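Local atomic coordinates of putative capsid protein of prophage (Escherichia coli CFT073, PDB entry 3BQW), a protein that is a putative major capsid protein of a prophage, probably building the shell of the virus head by self-assembly. Residues Leu226-Glu238 / Ser249-Val261. Residues are numbered along the deposited sequence; the frame is centred on the assembly and turned at random.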
loop_
_atom_site.group_PDB
_atom_site.type_symbol
_atom_site.label_atom_id
_atom_site.label_comp_id
_atom_site.label_asym_id
_atom_site.label_seq_id
_atom_site.Cartn_x
_atom_site.Cartn_y
_atom_site.Cartn_z
ATOM N N LEU A 226 -25.309 14.262 13.357
ATOM C CA LEU A 226 -24.685 14.918 12.188
ATOM C C LEU A 226 -24.254 13.921 11.125
ATOM O O LEU A 226 -24.028 14.296 9.975
ATOM C CB LEU A 226 -23.445 15.718 12.612
ATOM C CG LEU A 226 -23.658 16.906 13.542
ATOM C CD1 LEU A 226 -22.327 17.542 13.919
ATOM C CD2 LEU A 226 -24.598 17.919 12.900
ATOM N N TYR A 227 -24.110 12.662 11.530
ATOM C CA TYR A 227 -23.677 11.564 10.650
ATOM C C TYR A 227 -24.624 11.423 9.453
ATOM O O TYR A 227 -25.825 11.189 9.618
ATOM C CB TYR A 227 -23.600 10.252 11.470
ATOM C CG TYR A 227 -23.337 8.957 10.710
ATOM C CD1 TYR A 227 -22.544 8.928 9.567
ATOM C CD2 TYR A 227 -23.859 7.752 11.177
ATOM C CE1 TYR A 227 -22.305 7.735 8.894
ATOM C CE2 TYR A 227 -23.632 6.551 10.512
ATOM C CZ TYR A 227 -22.846 6.539 9.367
ATOM O OH TYR A 227 -22.606 5.334 8.694
ATOM N N ASP A 228 -24.060 11.562 8.254
ATOM C CA ASP A 228 -24.817 11.511 7.011
ATOM C C ASP A 228 -24.464 10.236 6.255
ATOM O O ASP A 228 -23.526 10.220 5.448
ATOM C CB ASP A 228 -24.492 12.751 6.184
ATOM C CG ASP A 228 -25.447 12.967 5.047
ATOM O OD1 ASP A 228 -26.144 12.010 4.634
ATOM O OD2 ASP A 228 -25.482 14.119 4.562
ATOM N N LEU A 229 -25.235 9.177 6.532
ATOM C CA LEU A 229 -25.100 7.861 5.883
ATOM C C LEU A 229 -25.209 7.910 4.348
ATOM O O LEU A 229 -24.681 7.035 3.668
ATOM C CB LEU A 229 -26.143 6.880 6.453
ATOM C CG LEU A 229 -26.167 5.416 5.970
ATOM C CD1 LEU A 229 -24.911 4.653 6.383
ATOM C CD2 LEU A 229 -27.419 4.684 6.479
ATOM N N SER A 230 -25.891 8.922 3.810
ATOM C CA SER A 230 -26.081 9.044 2.359
ATOM C C SER A 230 -24.770 9.148 1.590
ATOM O O SER A 230 -23.834 9.824 2.020
ATOM C CB SER A 230 -26.937 10.262 2.008
ATOM O OG SER A 230 -26.380 10.930 0.887
ATOM N N ARG A 231 -24.716 8.474 0.444
ATOM C CA ARG A 231 -23.558 8.554 -0.454
ATOM C C ARG A 231 -23.897 7.984 -1.825
ATOM O O ARG A 231 -24.904 7.288 -1.970
ATOM C CB ARG A 231 -22.346 7.825 0.141
ATOM C CG ARG A 231 -22.648 6.893 1.301
ATOM C CD ARG A 231 -23.553 5.719 0.905
ATOM N NE ARG A 231 -22.792 4.485 0.956
ATOM C CZ ARG A 231 -22.373 3.909 2.083
ATOM N NH1 ARG A 231 -21.663 2.793 2.003
ATOM N NH2 ARG A 231 -22.657 4.435 3.277
ATOM N N GLY A 232 -23.076 8.286 -2.828
ATOM C CA GLY A 232 -23.235 7.653 -4.140
ATOM C C GLY A 232 -22.171 7.997 -5.170
ATOM O O GLY A 232 -22.411 8.827 -6.057
ATOM N N SER A 233 -21.008 7.343 -5.071
ATOM C CA SER A 233 -19.860 7.577 -5.975
ATOM C C SER A 233 -19.584 9.068 -6.240
ATOM O O SER A 233 -18.991 9.447 -7.269
ATOM C CB SER A 233 -20.088 6.826 -7.283
ATOM O OG SER A 233 -20.276 5.450 -7.009
ATOM N N GLU A 234 -19.980 9.890 -5.265
ATOM C CA GLU A 234 -20.091 11.333 -5.421
ATOM C C GLU A 234 -18.729 12.013 -5.204
ATOM O O GLU A 234 -18.587 13.216 -5.463
ATOM C CB GLU A 234 -21.129 11.861 -4.416
ATOM C CG GLU A 234 -21.839 13.159 -4.813
ATOM C CD GLU A 234 -23.312 12.956 -5.203
ATOM O OE1 GLU A 234 -23.603 12.090 -6.063
ATOM O OE2 GLU A 234 -24.176 13.675 -4.649
ATOM N N SER A 235 -17.744 11.242 -4.728
ATOM C CA SER A 235 -16.404 11.748 -4.424
ATOM C C SER A 235 -15.326 10.748 -4.836
ATOM O O SER A 235 -15.600 9.554 -4.969
ATOM C CB SER A 235 -16.290 12.058 -2.923
ATOM O OG SER A 235 -16.251 10.885 -2.106
ATOM N N ALA A 236 -14.104 11.245 -5.043
ATOM C CA ALA A 236 -12.928 10.384 -5.208
ATOM C C ALA A 236 -12.755 9.407 -4.029
ATOM O O ALA A 236 -12.390 8.251 -4.234
ATOM C CB ALA A 236 -11.669 11.226 -5.358
ATOM N N ALA A 237 -13.002 9.890 -2.803
ATOM C CA ALA A 237 -12.919 9.047 -1.590
ATOM C C ALA A 237 -13.838 7.839 -1.722
ATOM O O ALA A 237 -13.444 6.705 -1.516
ATOM C CB ALA A 237 -13.287 9.866 -0.338
ATOM N N GLU A 238 -15.070 8.109 -2.126
ATOM C CA GLU A 238 -16.107 7.090 -2.270
ATOM C C GLU A 238 -15.837 6.106 -3.410
ATOM O O GLU A 238 -15.972 4.891 -3.258
ATOM C CB GLU A 238 -17.439 7.799 -2.479
ATOM C CG GLU A 238 -18.585 6.959 -2.170
ATOM C CD GLU A 238 -19.895 7.704 -2.251
ATOM O OE1 GLU A 238 -19.942 8.970 -2.220
ATOM O OE2 GLU A 238 -20.899 6.971 -2.360
ATOM N N SER A 249 -14.767 0.139 4.532
ATOM C CA SER A 249 -16.158 0.444 4.528
ATOM C C SER A 249 -16.344 1.949 4.481
ATOM O O SER A 249 -15.833 2.685 5.336
ATOM C CB SER A 249 -16.825 -0.112 5.779
ATOM O OG SER A 249 -18.178 0.309 5.808
ATOM N N PHE A 250 -17.076 2.395 3.474
ATOM C CA PHE A 250 -17.439 3.769 3.328
ATOM C C PHE A 250 -18.691 4.013 4.147
ATOM O O PHE A 250 -19.691 3.340 3.963
ATOM C CB PHE A 250 -17.681 4.154 1.866
ATOM C CG PHE A 250 -17.782 5.639 1.666
ATOM C CD1 PHE A 250 -16.655 6.391 1.433
ATOM C CD2 PHE A 250 -18.993 6.276 1.767
ATOM C CE1 PHE A 250 -16.735 7.762 1.300
ATOM C CE2 PHE A 250 -19.088 7.644 1.618
ATOM C CZ PHE A 250 -17.956 8.390 1.398
ATOM N N LYS A 251 -18.614 4.988 5.049
ATOM C CA LYS A 251 -19.656 5.221 6.038
ATOM C C LYS A 251 -20.581 6.379 5.709
ATOM O O LYS A 251 -21.703 6.416 6.208
ATOM C CB LYS A 251 -19.012 5.474 7.413
ATOM C CG LYS A 251 -18.308 4.265 7.987
ATOM C CD LYS A 251 -19.260 3.081 8.105
ATOM C CE LYS A 251 -18.578 1.926 8.734
ATOM N NZ LYS A 251 -19.405 0.720 8.756
ATOM N N GLY A 252 -20.121 7.333 4.908
ATOM C CA GLY A 252 -20.885 8.538 4.658
ATOM C C GLY A 252 -20.025 9.769 4.794
ATOM O O GLY A 252 -18.821 9.707 4.618
ATOM N N TYR A 253 -20.665 10.885 5.127
ATOM C CA TYR A 253 -20.021 12.187 5.188
ATOM C C TYR A 253 -20.353 12.908 6.484
ATOM O O TYR A 253 -21.408 12.679 7.091
ATOM C CB TYR A 253 -20.438 13.058 3.996
ATOM C CG TYR A 253 -19.982 12.528 2.654
ATOM C CD1 TYR A 253 -18.813 12.999 2.047
ATOM C CD2 TYR A 253 -20.703 11.537 2.002
ATOM C CE1 TYR A 253 -18.391 12.506 0.807
ATOM C CE2 TYR A 253 -20.291 11.030 0.769
ATOM C CZ TYR A 253 -19.144 11.522 0.176
ATOM O OH TYR A 253 -18.772 11.008 -1.048
ATOM N N LEU A 254 -19.420 13.760 6.903
ATOM C CA LEU A 254 -19.603 14.685 8.014
ATOM C C LEU A 254 -19.313 16.062 7.435
ATOM O O LEU A 254 -18.192 16.534 7.467
ATOM C CB LEU A 254 -18.634 14.305 9.137
ATOM C CG LEU A 254 -18.699 14.912 10.530
ATOM C CD1 LEU A 254 -20.135 14.869 11.113
ATOM C CD2 LEU A 254 -17.694 14.158 11.449
ATOM N N GLY A 255 -20.318 16.686 6.839
ATOM C CA GLY A 255 -20.081 17.898 6.069
ATOM C C GLY A 255 -19.379 17.495 4.788
ATOM O O GLY A 255 -19.877 16.648 4.070
ATOM N N ASP A 256 -18.209 18.079 4.519
ATOM C CA ASP A 256 -17.440 17.729 3.313
ATOM C C ASP A 256 -16.344 16.701 3.585
ATOM O O ASP A 256 -15.482 16.477 2.744
ATOM C CB ASP A 256 -16.892 18.984 2.575
ATOM C CG ASP A 256 -15.987 19.874 3.441
ATOM O OD1 ASP A 256 -15.722 19.544 4.632
ATOM O OD2 ASP A 256 -15.538 20.927 2.912
ATOM N N LEU A 257 -16.420 16.042 4.739
ATOM C CA LEU A 257 -15.448 15.048 5.169
ATOM C C LEU A 257 -15.985 13.646 4.943
ATOM O O LEU A 257 -16.974 13.251 5.553
ATOM C CB LEU A 257 -15.170 15.236 6.653
ATOM C CG LEU A 257 -13.999 14.520 7.313
ATOM C CD1 LEU A 257 -12.715 15.017 6.711
ATOM C CD2 LEU A 257 -14.018 14.781 8.839
ATOM N N ALA A 258 -15.346 12.902 4.046
ATOM C CA ALA A 258 -15.740 11.525 3.759
ATOM C C ALA A 258 -15.224 10.640 4.875
ATOM O O ALA A 258 -14.124 10.865 5.392
ATOM C CB ALA A 258 -15.184 11.059 2.423
ATOM N N LEU A 259 -16.016 9.622 5.211
ATOM C CA LEU A 259 -15.770 8.768 6.362
ATOM C C LEU A 259 -15.551 7.336 5.914
ATOM O O LEU A 259 -16.430 6.712 5.329
ATOM C CB LEU A 259 -16.947 8.828 7.343
ATOM C CG LEU A 259 -17.421 10.180 7.878
ATOM C CD1 LEU A 259 -18.779 9.971 8.572
ATOM C CD2 LEU A 259 -16.396 10.862 8.837
ATOM N N ILE A 260 -14.359 6.835 6.198
ATOM C CA ILE A 260 -13.895 5.524 5.775
ATOM C C ILE A 260 -13.340 4.802 7.009
ATOM O O ILE A 260 -12.483 5.341 7.727
ATOM C CB ILE A 260 -12.776 5.636 4.682
ATOM C CG1 ILE A 260 -13.260 6.444 3.458
ATOM C CG2 ILE A 260 -12.303 4.237 4.235
ATOM C CD1 ILE A 260 -12.211 6.532 2.281
ATOM N N VAL A 261 -13.857 3.607 7.259
ATOM C CA VAL A 261 -13.284 2.699 8.223
ATOM C C VAL A 261 -12.421 1.693 7.484
ATOM O O VAL A 261 -12.869 1.056 6.542
ATOM C CB VAL A 261 -14.353 1.959 9.049
ATOM C CG1 VAL A 261 -13.695 1.030 10.078
ATOM C CG2 VAL A 261 -15.297 2.987 9.716
#
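Tyr253 reaches from strand 248-254 to the start of helix 236-241, where its OH lies 2.6 Å from Glu238 OE1, to which it donates, and 2.7 Å from Ser235 OG, from which it accepts. OE1 sits in the plane of the ring, at its edge, and is used on its anti side; the carboxylate plane is turned 64° from the ring. Ser235 is also the N-cap of the helix: its OG accepts a hydrogen bond from Glu238 N, so a single hydroxyl ties cap to strand. With CG anti to the backbone N (chi1 -160°), the extended Glu238 chain crosses Phe250 as well. Glu238 CG stands 3.8 Å from the centroid of the Phe250 ring, almost on the ring normal, a CH-pi contact, while the carboxylate stacks within 15° of parallel. Arg231 slides past Phe250, its CB 3.6 Å from Phe250 CE2, and its NH1 makes a weak, bent bond to Phe250 O.

Farther along, Asp228 and Tyr253 form an isolated antiparallel hydrogen-bonded pair, Tyr253 N to Asp228 O being 3.0 Å. Gly252 CA comes 3.2 Å from Asp228 O in a CA-H...O contact. Asp228 OD1 closes an Asx turn on Ser230 N, shaping the chain just after the bridge. Tyr227 OH donates to Lys251 O (2.9 Å), and the Tyr227 ring meets Phe223 with nearly parallel planes and Trp214 edge-to-face.

The connection between helices 221-226 and 236-241 thus lies along the hairpin of strands 248-254 and 257-267. Ala237 CB packs on Ala258 CB, Leu254 on helix 190-198, and strand 257-267 pairs in parallel with strand 206-209.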